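Agmatine ureohydrolase (Thermoplasma volcanium GSS1, PDB 3PZL) probably hydrolyses agmatine to putrescine and urea, as an arginase-family enzyme that binds two manganese ions per subunit. Local coordinates at residues Pro58-Gly63 / Phe273-Asp278; Ser70-Tyr75 / Ala286-Gln291; Ile126-Val131 / Ala161-Arg166; Pro235-Ala240 / Gly248-Asp253. All coordinates share one frame; numbering follows the deposited sequence.

Contact 1 of 4, residues Pro58-Gly63 / Phe273-Asp278; sequences PDSIRG and FSPLYD
Ile-61 and Phe-273 form the buried part of a contact in the arginase alpha/beta fold, between helix 57-65 and the loop that leaves parallel strand 265-271. Ile-61 CD1 reaches the rim of the phenyl ring, 3.7 Å from Phe-273 CE1, and CG1 of the same isoleucine lies in the ring plane at that edge, so the isoleucine meets the ring at its edge and not over a face. Placing CG between the backbone N and the carbonyl carbon (chi1 89°) sends the Phe-273 ring to the helix although its CB does not point there. Thr-282, Ser-283 and Ala-286 of helix 281-303 also touch this ring, and its side chain ends about 7 Å from that of the manganese ligand Asp-231.

The more open part is Ser-60 against Pro-275. Both are partly exposed, and the backbones come nearest here, 6.4 Å between Ser-60 CA and Pro-275 CA. The serine hydroxyl bonds back to Ala-57 O in its own helix, so what it offers the proline is plain packing. Next along the loop, Leu-276 turns to Tyr-277 of a third subunit. The closest carbon pair on this side is Ser-60 CB with CB and CG of Pro-275, at 3.6 Å each.

Contact 2 of 4, residues Ser70-Tyr75 / Ala286-Gln291; sequences SYEYSY and AAKLLQ
A buried salt bridge between Glu-72 and Lys-288 joins the small antiparallel hairpin of strands 71-72 and 77-78 to the long C-terminal helix 281-303. Lys-288 NZ donates to Glu-72 OE1 at 2.8 Å, arriving on the syn side of the carboxylate but 27° out of its plane. The two side chains approach from opposite directions. With CG anti to its backbone N and a bend at chi2 (58°), the lysine leaves the helix and then runs extended to the glutamate, and Phe-247 of a fourth subunit packs on it.

The same ammonium group also donates to Gln-291 OE1, one helical turn further on, at 3.1 Å and with a C=O...N angle of 170°. The ammonium thus bridges two acceptors, Glu-72 OE1 and Gln-291 OE1, which are 3.4 Å apart and not bonded to each other. At its other end the amide gives NE2 to Glu-69 O and Tyr-65 OH, which fixes which way the group is turned. A methionine in place of Lys-288 would probably leave the buried Glu-72 carboxylate without its counter-charge and Gln-291 OE1 without this donor.

On the hairpin, Tyr-75 N bonds to Glu-72 O at 3.2 Å to close the turn, and Glu-72 CG lies in plane at the edge of the Tyr-75 ring. That ring packs between two helices, on Val-292, Ala-295 and Ser-296 of helix 281-303 and on Arg-255 and Glu-259 of helix 251-261.

Contact 3 of 4, residues Ile126-Val131 / Ala161-Arg166; sequences ITVGAV and ACVTRR
Val-128 and Val-163 carry the apolar part of this buried helix-to-helix contact. Their CG2 methyls meet at 3.9 Å, and the two side chains run antiparallel alongside each other. With CG1 of Val-163 between its backbone N and carbonyl carbon (chi1 50°), CG2 is the branch left facing Val-128. The CG2 of Val-128 is the hub: it also lies 4.1 Å from Val-163 CA and 4.2 Å from Arg-166 CB, and thus covers the first turn of helix 163-171. Thr-127 adds its CB, 4.2 Å from Val-163 CG2.

The polar groups look elsewhere. Thr-127 OG1 is hydrogen-bonded to Asp-269 OD2 and Ser-227 OG, on two neighbouring strands of the sheet, which leaves carbon to face the valine. Arg-166 offers the contact only the base of its side chain; its guanidinium turns away to a salt bridge with Asp-169 and a bond from NE to Lys-157 O.

Backbone bonds set the helical turns that present these residues, Val-131 N to Thr-127 O and Arg-166 N to Cys-162 O, both 3.0 Å. Val-163 further touches His-124 and Asp-148, both manganese ligands, and a bound manganese ion lies about 4 Å from the Val-163 side chain. Two helices packed together beside metal-bearing loops after parallel strands 116-121 and 138-143 fit the binuclear manganese site of the arginase fold.

Contact 4 of 4, residues Pro235-Ala240 / Gly248-Asp253; sequences PAYAPA and GLADTD
Ala-250 O, whose residue packs against Tyr-237 across the contact, accepts the shortest sound polar bond here, from Asp-253 N at 2.8 Å. Ala-250 is the N-cap of helix 251-261, and its own N donates to Asp-253 OD2 at 3.0 Å with an N-H...O angle of 162°, from above the carboxylate plane. This is the side-chain half of a capping box; an alanine N-cap has no side-chain acceptor to supply the reciprocal bond.

Onto this helix start the loop after strand 223-229 lays the Tyr-237 ring. The ring and the Asp-251 carboxylate are stacked with planes 22° apart, OD1 standing over a face, and Asp-251 CG approaches Tyr-237 CD1 to 3.4 Å. Asp-251 CG lies between its backbone N and carbonyl carbon (chi1 59°), which folds the acid back over the ring. The ring's other ortho-meta side runs past the N-cap, with Tyr-237 CE2 3.8 Å from Ala-250 CA. Were the Tyr-237 ring cut back to an alanine here, a gap would probably open beside the helix start and the Asp-251 carboxylate would lose the surface it stacks on.

The site belongs to a subunit interface: Phe-247 N of a fourth subunit donates to Asp-251 OD2, and Asp-234 of that subunit packs on Tyr-237. Within the chain, the methyl of Ala-250 also meets the ring, its CB 4.3 Å from Tyr-237 CE2.

How the contacts relate
From the N terminus, helix 57-65 opens contact 1 and the hairpin strand 71-72 opens contact 2. Contact 3 opens and closes next, a loop carrying strand 138-143 and metal ligands; contact 4 follows in series, a short closure between the loop after strand 223-229 and the start of helix 251-261. Both fall within the spans of contacts 1 and 2. Contact 1 closes at 273-278 and contact 2 at 286-291, so these two long closures cross, tying early elements to the loop and helix at the C-terminal end. Phe-273 CE1 lies 3.8 Å from Ala-286 CB, linking them directly, and Ser-274 N probably bonds to Ala-240 O (2.7 Å), joining contact 1 to contact 4. Contact 3 touches none of the others.

Contact 1 of 4, residues Pro58-Gly63 / Phe273-Asp278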
loop_
_atom_site.group_PDB
_atom_site.type_symbol
_atom_site.label_atom_id
_atom_site.label_comp_id
_atom_site.label_asym_id
_atom_site.label_seq_id
_atom_site.Cartn_x
_atom_site.Cartn_y
_atom_site.Cartn_z
ATOM N N PRO B 58 -11.693 -10.181 12.984
ATOM C CA PRO B 58 -11.948 -11.593 13.138
ATOM C C PRO B 58 -11.810 -12.318 11.815
ATOM O O PRO B 58 -11.232 -13.409 11.761
ATOM C CB PRO B 58 -13.385 -11.649 13.668
ATOM C CG PRO B 58 -13.604 -10.374 14.299
ATOM C CD PRO B 58 -12.848 -9.388 13.428
ATOM N N ASP B 59 -12.298 -11.721 10.740
ATOM C CA ASP B 59 -12.069 -12.324 9.461
ATOM C C ASP B 59 -10.560 -12.466 9.141
ATOM O O ASP B 59 -10.111 -13.528 8.656
ATOM C CB ASP B 59 -12.794 -11.576 8.359
ATOM C CG ASP B 59 -12.624 -12.256 7.017
ATOM O OD1 ASP B 59 -12.992 -13.432 6.927
ATOM O OD2 ASP B 59 -12.115 -11.654 6.055
ATOM N N SER B 60 -9.782 -11.419 9.399
ATOM C CA SER B 60 -8.369 -11.497 9.053
ATOM C C SER B 60 -7.592 -12.522 9.909
ATOM O O SER B 60 -6.636 -13.174 9.419
ATOM C CB SER B 60 -7.698 -10.132 9.100
ATOM O OG SER B 60 -7.725 -9.596 10.411
ATOM N N ILE B 61 -8.022 -12.684 11.163
ATOM C CA ILE B 61 -7.451 -13.712 12.007
ATOM C C ILE B 61 -7.685 -15.135 11.451
ATOM O O ILE B 61 -6.805 -15.985 11.482
ATOM C CB ILE B 61 -7.892 -13.558 13.499
ATOM C CG1 ILE B 61 -7.208 -12.352 14.109
ATOM C CG2 ILE B 61 -7.517 -14.760 14.346
ATOM C CD1 ILE B 61 -7.922 -11.854 15.314
ATOM N N ARG B 62 -8.874 -15.396 10.954
ATOM C CA ARG B 62 -9.167 -16.694 10.357
ATOM C C ARG B 62 -8.282 -16.928 9.127
ATOM O O ARG B 62 -7.902 -18.042 8.815
ATOM C CB ARG B 62 -10.652 -16.766 9.957
ATOM C CG ARG B 62 -11.633 -16.618 11.105
ATOM C CD ARG B 62 -13.113 -16.778 10.680
ATOM N NE ARG B 62 -13.995 -16.729 11.857
ATOM C CZ ARG B 62 -14.630 -15.638 12.318
ATOM N NH1 ARG B 62 -14.517 -14.456 11.716
ATOM N NH2 ARG B 62 -15.369 -15.730 13.421
ATOM N N GLY B 63 -7.964 -15.853 8.419
ATOM C CA GLY B 63 -7.163 -15.954 7.218
ATOM C C GLY B 63 -5.706 -16.226 7.484
ATOM O O GLY B 63 -5.094 -16.972 6.722
ATOM N N PHE B 273 -7.081 -4.169 17.025
ATOM C CA PHE B 273 -6.189 -4.014 15.861
ATOM C C PHE B 273 -6.977 -4.000 14.551
ATOM O O PHE B 273 -8.107 -4.450 14.523
ATOM C CB PHE B 273 -5.032 -5.030 15.849
ATOM C CG PHE B 273 -5.345 -6.311 15.165
ATOM C CD1 PHE B 273 -5.986 -7.343 15.846
ATOM C CD2 PHE B 273 -4.968 -6.503 13.825
ATOM C CE1 PHE B 273 -6.269 -8.544 15.200
ATOM C CE2 PHE B 273 -5.226 -7.674 13.167
ATOM C CZ PHE B 273 -5.894 -8.704 13.858
ATOM N N SER B 274 -6.378 -3.450 13.498
ATOM C CA SER B 274 -7.058 -3.244 12.254
ATOM C C SER B 274 -6.256 -3.718 11.063
ATOM O O SER B 274 -5.290 -3.052 10.675
ATOM C CB SER B 274 -7.354 -1.776 12.054
ATOM O OG SER B 274 -8.066 -1.612 10.815
ATOM N N PRO B 275 -6.693 -4.841 10.435
ATOM C CA PRO B 275 -5.974 -5.547 9.328
ATOM C C PRO B 275 -5.708 -4.668 8.102
ATOM O O PRO B 275 -4.832 -5.004 7.316
ATOM C CB PRO B 275 -6.914 -6.671 8.928
ATOM C CG PRO B 275 -8.069 -6.626 9.915
ATOM C CD PRO B 275 -8.062 -5.334 10.647
ATOM N N LEU B 276 -6.443 -3.560 7.941
ATOM C CA LEU B 276 -6.253 -2.632 6.809
ATOM C C LEU B 276 -4.912 -1.895 6.866
ATOM O O LEU B 276 -4.395 -1.407 5.821
ATOM C CB LEU B 276 -7.388 -1.593 6.739
ATOM C CG LEU B 276 -8.841 -2.137 6.714
ATOM C CD1 LEU B 276 -9.923 -1.030 6.844
ATOM C CD2 LEU B 276 -9.104 -3.027 5.486
ATOM N N TYR B 277 -4.337 -1.846 8.067
ATOM C CA TYR B 277 -3.136 -1.059 8.285
ATOM C C TYR B 277 -1.803 -1.772 8.180
ATOM O O TYR B 277 -0.779 -1.134 8.381
ATOM C CB TYR B 277 -3.218 -0.308 9.587
ATOM C CG TYR B 277 -4.125 0.893 9.482
ATOM C CD1 TYR B 277 -5.521 0.749 9.635
ATOM C CD2 TYR B 277 -3.588 2.184 9.209
ATOM C CE1 TYR B 277 -6.357 1.839 9.529
ATOM C CE2 TYR B 277 -4.429 3.297 9.108
ATOM C CZ TYR B 277 -5.813 3.109 9.255
ATOM O OH TYR B 277 -6.642 4.192 9.168
ATOM N N ASP B 278 -1.811 -3.063 7.825
ATOM C CA ASP B 278 -0.561 -3.774 7.500
ATOM C C ASP B 278 -0.824 -4.897 6.520
ATOM O O ASP B 278 -1.921 -5.000 5.988
ATOM C CB ASP B 278 0.200 -4.283 8.749
ATOM C CG ASP B 278 -0.426 -5.541 9.382
ATOM O OD1 ASP B 278 -1.444 -6.082 8.888
ATOM O OD2 ASP B 278 0.105 -6.016 10.412
#

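Contact 2 of 4, residues Ser70-Tyr75 / Ala286-Gln291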
loop_
_atom_site.group_PDB
_atom_site.type_symbol
_atom_site.label_atom_id
_atom_site.label_comp_id
_atom_site.label_asym_id
_atom_site.label_seq_id
_atom_site.Cartn_x
_atom_site.Cartn_y
_atom_site.Cartn_z
ATOM N N SER B 70 -1.055 -26.969 13.073
ATOM C CA SER B 70 -2.077 -27.411 14.008
ATOM C C SER B 70 -1.452 -27.882 15.334
ATOM O O SER B 70 -2.137 -28.048 16.361
ATOM C CB SER B 70 -2.928 -28.516 13.410
ATOM O OG SER B 70 -3.323 -28.186 12.097
ATOM N N TYR B 71 -0.141 -28.092 15.322
ATOM C CA TYR B 71 0.537 -28.573 16.502
ATOM C C TYR B 71 1.462 -27.496 17.012
ATOM O O TYR B 71 2.248 -26.922 16.238
ATOM C CB TYR B 71 1.334 -29.822 16.158
ATOM C CG TYR B 71 2.194 -30.341 17.275
ATOM C CD1 TYR B 71 3.527 -29.939 17.400
ATOM C CD2 TYR B 71 1.682 -31.246 18.197
ATOM C CE1 TYR B 71 4.326 -30.422 18.427
ATOM C CE2 TYR B 71 2.464 -31.737 19.227
ATOM C CZ TYR B 71 3.793 -31.324 19.345
ATOM O OH TYR B 71 4.582 -31.819 20.367
ATOM N N GLU B 72 1.383 -27.219 18.310
ATOM C CA GLU B 72 2.186 -26.171 18.894
ATOM C C GLU B 72 3.424 -26.743 19.573
ATOM O O GLU B 72 3.352 -27.427 20.592
ATOM C CB GLU B 72 1.380 -25.295 19.854
ATOM C CG GLU B 72 2.282 -24.408 20.706
ATOM C CD GLU B 72 2.621 -23.099 20.065
ATOM O OE1 GLU B 72 1.816 -22.617 19.254
ATOM O OE2 GLU B 72 3.669 -22.537 20.354
ATOM N N TYR B 73 4.571 -26.424 18.998
ATOM C CA TYR B 73 5.843 -27.047 19.348
ATOM C C TYR B 73 6.235 -26.827 20.812
ATOM O O TYR B 73 6.637 -27.748 21.510
ATOM C CB TYR B 73 6.911 -26.497 18.400
ATOM C CG TYR B 73 8.288 -27.021 18.618
ATOM C CD1 TYR B 73 9.359 -26.150 18.849
ATOM C CD2 TYR B 73 8.539 -28.398 18.568
ATOM C CE1 TYR B 73 10.647 -26.652 19.042
ATOM C CE2 TYR B 73 9.819 -28.903 18.772
ATOM C CZ TYR B 73 10.856 -28.035 19.011
ATOM O OH TYR B 73 12.105 -28.569 19.212
ATOM N N SER B 74 6.090 -25.600 21.276
ATOM C CA SER B 74 6.549 -25.225 22.579
ATOM C C SER B 74 5.671 -25.766 23.699
ATOM O O SER B 74 6.001 -25.649 24.864
ATOM C CB SER B 74 6.605 -23.715 22.663
ATOM O OG SER B 74 7.446 -23.220 21.650
ATOM N N TYR B 75 4.533 -26.339 23.366
ATOM C CA TYR B 75 3.663 -26.875 24.398
ATOM C C TYR B 75 3.370 -28.359 24.220
ATOM O O TYR B 75 2.898 -29.016 25.128
ATOM C CB TYR B 75 2.401 -26.051 24.461
ATOM C CG TYR B 75 2.674 -24.594 24.760
ATOM C CD1 TYR B 75 2.992 -24.168 26.049
ATOM C CD2 TYR B 75 2.608 -23.644 23.759
ATOM C CE1 TYR B 75 3.247 -22.831 26.326
ATOM C CE2 TYR B 75 2.848 -22.312 24.008
ATOM C CZ TYR B 75 3.164 -21.905 25.296
ATOM O OH TYR B 75 3.412 -20.561 25.532
ATOM N N ALA B 286 -1.875 -11.998 16.426
ATOM C CA ALA B 286 -3.149 -12.261 17.099
ATOM C C ALA B 286 -3.562 -13.750 17.072
ATOM O O ALA B 286 -4.032 -14.287 18.073
ATOM C CB ALA B 286 -4.227 -11.402 16.553
ATOM N N ALA B 287 -3.343 -14.420 15.942
ATOM C CA ALA B 287 -3.679 -15.830 15.824
ATOM C C ALA B 287 -2.730 -16.684 16.625
ATOM O O ALA B 287 -3.144 -17.694 17.219
ATOM C CB ALA B 287 -3.630 -16.250 14.435
ATOM N N LYS B 288 -1.458 -16.311 16.648
ATOM C CA LYS B 288 -0.491 -17.045 17.448
ATOM C C LYS B 288 -0.809 -16.951 18.958
ATOM O O LYS B 288 -0.826 -17.931 19.682
ATOM C CB LYS B 288 0.908 -16.519 17.143
ATOM C CG LYS B 288 2.001 -17.371 17.613
ATOM C CD LYS B 288 1.873 -18.759 16.994
ATOM C CE LYS B 288 2.493 -19.782 17.898
ATOM N NZ LYS B 288 2.728 -21.049 17.138
ATOM N N LEU B 289 -1.109 -15.751 19.419
ATOM C CA LEU B 289 -1.550 -15.529 20.800
ATOM C C LEU B 289 -2.759 -16.378 21.191
ATOM O O LEU B 289 -2.906 -16.765 22.346
ATOM C CB LEU B 289 -1.863 -14.054 21.017
ATOM C CG LEU B 289 -0.640 -13.147 21.178
ATOM C CD1 LEU B 289 -1.124 -11.710 21.267
ATOM C CD2 LEU B 289 0.237 -13.530 22.392
ATOM N N LEU B 290 -3.622 -16.681 20.229
ATOM C CA LEU B 290 -4.787 -17.522 20.512
ATOM C C LEU B 290 -4.374 -18.987 20.597
ATOM O O LEU B 290 -4.963 -19.749 21.342
ATOM C CB LEU B 290 -5.868 -17.313 19.439
ATOM C CG LEU B 290 -6.797 -18.469 19.122
ATOM C CD1 LEU B 290 -7.771 -18.582 20.250
ATOM C CD2 LEU B 290 -7.491 -18.186 17.821
ATOM N N GLN B 291 -3.369 -19.377 19.824
ATOM C CA GLN B 291 -2.863 -20.727 19.908
ATOM C C GLN B 291 -2.232 -20.900 21.261
ATOM O O GLN B 291 -2.467 -21.896 21.948
ATOM C CB GLN B 291 -1.815 -20.994 18.832
ATOM C CG GLN B 291 -2.386 -21.294 17.468
ATOM C CD GLN B 291 -1.420 -22.077 16.606
ATOM O OE1 GLN B 291 -0.194 -21.847 16.619
ATOM N NE2 GLN B 291 -1.966 -23.019 15.848
#

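Contact 3 of 4, residues Ile126-Val131 / Ala161-Arg166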
loop_
_atom_site.group_PDB
_atom_site.type_symbol
_atom_site.label_atom_id
_atom_site.label_comp_id
_atom_site.label_asym_id
_atom_site.label_seq_id
_atom_site.Cartn_x
_atom_site.Cartn_y
_atom_site.Cartn_z
ATOM N N ILE B 126 -16.316 -4.236 23.669
ATOM C CA ILE B 126 -17.039 -5.489 23.752
ATOM C C ILE B 126 -16.737 -6.266 25.030
ATOM O O ILE B 126 -17.544 -7.094 25.454
ATOM C CB ILE B 126 -16.783 -6.352 22.550
ATOM C CG1 ILE B 126 -15.301 -6.700 22.421
ATOM C CG2 ILE B 126 -17.257 -5.635 21.302
ATOM C CD1 ILE B 126 -14.983 -7.693 21.324
ATOM N N THR B 127 -15.562 -6.000 25.616
ATOM C CA THR B 127 -15.084 -6.618 26.867
ATOM C C THR B 127 -16.019 -6.352 28.043
ATOM O O THR B 127 -16.277 -7.230 28.837
ATOM C CB THR B 127 -13.637 -6.159 27.189
ATOM O OG1 THR B 127 -12.755 -6.774 26.266
ATOM C CG2 THR B 127 -13.189 -6.580 28.535
ATOM N N VAL B 128 -16.540 -5.140 28.125
ATOM C CA VAL B 128 -17.517 -4.788 29.140
ATOM C C VAL B 128 -18.570 -5.907 29.274
ATOM O O VAL B 128 -18.865 -6.375 30.381
ATOM C CB VAL B 128 -18.171 -3.413 28.830
ATOM C CG1 VAL B 128 -19.259 -3.073 29.817
ATOM C CG2 VAL B 128 -17.112 -2.312 28.797
ATOM N N GLY B 129 -19.103 -6.357 28.143
ATOM C CA GLY B 129 -20.105 -7.395 28.124
ATOM C C GLY B 129 -19.628 -8.552 28.947
ATOM O O GLY B 129 -20.212 -8.873 29.979
ATOM N N ALA B 130 -18.536 -9.152 28.508
ATOM C CA ALA B 130 -17.956 -10.296 29.174
ATOM C C ALA B 130 -17.749 -10.065 30.687
ATOM O O ALA B 130 -17.976 -10.974 31.484
ATOM C CB ALA B 130 -16.667 -10.695 28.477
ATOM N N VAL B 131 -17.380 -8.846 31.086
ATOM C CA VAL B 131 -17.146 -8.546 32.509
ATOM C C VAL B 131 -18.424 -8.598 33.362
ATOM O O VAL B 131 -18.350 -8.862 34.547
ATOM C CB VAL B 131 -16.463 -7.185 32.720
ATOM C CG1 VAL B 131 -16.050 -7.021 34.184
ATOM C CG2 VAL B 131 -15.244 -7.045 31.820
ATOM N N ALA B 161 -12.884 3.978 25.229
ATOM C CA ALA B 161 -11.872 4.590 26.068
ATOM C C ALA B 161 -12.321 4.634 27.539
ATOM O O ALA B 161 -11.695 5.301 28.372
ATOM C CB ALA B 161 -11.577 5.987 25.557
ATOM N N CYS B 162 -13.402 3.922 27.851
ATOM C CA CYS B 162 -13.991 3.928 29.181
ATOM C C CYS B 162 -14.137 2.512 29.708
ATOM O O CYS B 162 -14.681 2.315 30.808
ATOM C CB CYS B 162 -15.375 4.557 29.138
ATOM S SG CYS B 162 -15.459 6.195 28.452
ATOM N N VAL B 163 -13.656 1.532 28.934
ATOM C CA VAL B 163 -13.822 0.126 29.303
ATOM C C VAL B 163 -13.382 -0.171 30.754
ATOM O O VAL B 163 -14.117 -0.814 31.504
ATOM C CB VAL B 163 -13.223 -0.859 28.251
ATOM C CG1 VAL B 163 -11.867 -0.492 27.925
ATOM C CG2 VAL B 163 -13.232 -2.294 28.754
ATOM N N THR B 164 -12.215 0.317 31.159
ATOM C CA THR B 164 -11.719 0.036 32.507
ATOM C C THR B 164 -12.640 0.618 33.558
ATOM O O THR B 164 -12.850 0.012 34.590
ATOM C CB THR B 164 -10.276 0.547 32.743
ATOM O OG1 THR B 164 -9.392 -0.034 31.776
ATOM C CG2 THR B 164 -9.796 0.144 34.132
ATOM N N ARG B 165 -13.183 1.795 33.285
ATOM C CA ARG B 165 -14.029 2.474 34.232
ATOM C C ARG B 165 -15.277 1.666 34.466
ATOM O O ARG B 165 -15.646 1.390 35.601
ATOM C CB ARG B 165 -14.412 3.835 33.703
ATOM C CG ARG B 165 -15.000 4.727 34.761
ATOM C CD ARG B 165 -13.940 5.592 35.391
ATOM N NE ARG B 165 -14.458 6.216 36.604
ATOM C CZ ARG B 165 -13.993 7.343 37.144
ATOM N NH1 ARG B 165 -12.984 8.009 36.572
ATOM N NH2 ARG B 165 -14.545 7.805 38.263
ATOM N N ARG B 166 -15.924 1.285 33.375
ATOM C CA ARG B 166 -17.112 0.445 33.432
ATOM C C ARG B 166 -16.814 -0.905 34.091
ATOM O O ARG B 166 -17.720 -1.537 34.654
ATOM C CB ARG B 166 -17.697 0.274 32.026
ATOM C CG ARG B 166 -19.126 0.809 31.805
ATOM C CD ARG B 166 -19.483 2.062 32.597
ATOM N NE ARG B 166 -18.967 3.250 31.937
ATOM C CZ ARG B 166 -18.383 4.266 32.568
ATOM N NH1 ARG B 166 -18.222 4.243 33.893
ATOM N NH2 ARG B 166 -17.944 5.299 31.863
#

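Contact 4 of 4, residues Pro235-Ala240 / Gly248-Asp253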
loop_
_atom_site.group_PDB
_atom_site.type_symbol
_atom_site.label_atom_id
_atom_site.label_comp_id
_atom_site.label_asym_id
_atom_site.label_seq_id
_atom_site.Cartn_x
_atom_site.Cartn_y
_atom_site.Cartn_z
ATOM N N PRO B 235 4.379 -1.143 18.842
ATOM C CA PRO B 235 4.080 -1.056 17.412
ATOM C C PRO B 235 5.020 -1.817 16.466
ATOM O O PRO B 235 4.618 -2.119 15.309
ATOM C CB PRO B 235 4.150 0.432 17.143
ATOM C CG PRO B 235 3.703 1.031 18.435
ATOM C CD PRO B 235 4.258 0.168 19.506
ATOM N N ALA B 236 6.222 -2.155 16.934
ATOM C CA ALA B 236 7.120 -2.985 16.119
ATOM C C ALA B 236 6.573 -4.392 15.899
ATOM O O ALA B 236 6.894 -5.035 14.894
ATOM C CB ALA B 236 8.524 -3.072 16.715
ATOM N N TYR B 237 5.782 -4.883 16.850
ATOM C CA TYR B 237 5.287 -6.261 16.810
ATOM C C TYR B 237 3.841 -6.305 16.398
ATOM O O TYR B 237 3.415 -7.269 15.803
ATOM C CB TYR B 237 5.437 -6.954 18.147
ATOM C CG TYR B 237 6.832 -6.976 18.703
ATOM C CD1 TYR B 237 7.781 -7.872 18.230
ATOM C CD2 TYR B 237 7.201 -6.110 19.724
ATOM C CE1 TYR B 237 9.056 -7.904 18.762
ATOM C CE2 TYR B 237 8.478 -6.139 20.275
ATOM C CZ TYR B 237 9.398 -7.035 19.793
ATOM O OH TYR B 237 10.660 -7.071 20.362
ATOM N N ALA B 238 3.100 -5.251 16.693
ATOM C CA ALA B 238 1.694 -5.124 16.279
ATOM C C ALA B 238 1.484 -3.766 15.578
ATOM O O ALA B 238 0.896 -2.858 16.152
ATOM C CB ALA B 238 0.792 -5.226 17.505
ATOM N N PRO B 239 2.007 -3.597 14.358
ATOM C CA PRO B 239 1.939 -2.324 13.617
ATOM C C PRO B 239 0.526 -1.809 13.329
ATOM O O PRO B 239 0.346 -0.621 13.060
ATOM C CB PRO B 239 2.574 -2.679 12.264
ATOM C CG PRO B 239 3.402 -3.873 12.514
ATOM C CD PRO B 239 2.758 -4.629 13.618
ATOM N N ALA B 240 -0.458 -2.688 13.348
ATOM C CA ALA B 240 -1.768 -2.356 12.810
ATOM C C ALA B 240 -2.814 -2.131 13.911
ATOM O O ALA B 240 -4.005 -2.239 13.677
ATOM C CB ALA B 240 -2.203 -3.436 11.909
ATOM N N GLY B 248 6.244 0.097 23.921
ATOM C CA GLY B 248 5.257 -0.836 24.452
ATOM C C GLY B 248 5.906 -2.127 24.907
ATOM O O GLY B 248 7.127 -2.213 25.008
ATOM N N LEU B 249 5.075 -3.128 25.186
ATOM C CA LEU B 249 5.545 -4.423 25.656
ATOM C C LEU B 249 6.032 -5.244 24.489
ATOM O O LEU B 249 5.654 -4.998 23.335
ATOM C CB LEU B 249 4.401 -5.199 26.330
ATOM C CG LEU B 249 3.516 -4.453 27.323
ATOM C CD1 LEU B 249 2.217 -5.211 27.593
ATOM C CD2 LEU B 249 4.314 -4.166 28.598
ATOM N N ALA B 250 6.861 -6.239 24.796
ATOM C CA ALA B 250 7.359 -7.142 23.768
ATOM C C ALA B 250 6.264 -8.149 23.442
ATOM O O ALA B 250 5.453 -8.474 24.285
ATOM C CB ALA B 250 8.636 -7.828 24.244
ATOM N N ASP B 251 6.236 -8.647 22.224
ATOM C CA ASP B 251 5.262 -9.682 21.871
ATOM C C ASP B 251 5.422 -10.882 22.804
ATOM O O ASP B 251 4.439 -11.414 23.308
ATOM C CB ASP B 251 5.395 -10.070 20.391
ATOM C CG ASP B 251 6.783 -10.602 20.047
ATOM O OD1 ASP B 251 7.700 -10.511 20.920
ATOM O OD2 ASP B 251 6.954 -11.126 18.895
ATOM N N THR B 252 6.665 -11.268 23.065
ATOM C CA THR B 252 6.969 -12.254 24.102
ATOM C C THR B 252 6.443 -11.943 25.515
ATOM O O THR B 252 6.175 -12.857 26.286
ATOM C CB THR B 252 8.470 -12.444 24.185
ATOM O OG1 THR B 252 9.114 -11.148 24.135
ATOM C CG2 THR B 252 8.902 -13.262 22.964
ATOM N N ASP B 253 6.307 -10.667 25.872
ATOM C CA ASP B 253 5.815 -10.335 27.214
ATOM C C ASP B 253 4.359 -10.778 27.350
ATOM O O ASP B 253 3.960 -11.242 28.415
ATOM C CB ASP B 253 5.944 -8.840 27.566
ATOM C CG ASP B 253 7.398 -8.387 27.850
ATOM O OD1 ASP B 253 8.236 -9.156 28.418
ATOM O OD2 ASP B 253 7.701 -7.219 27.491
#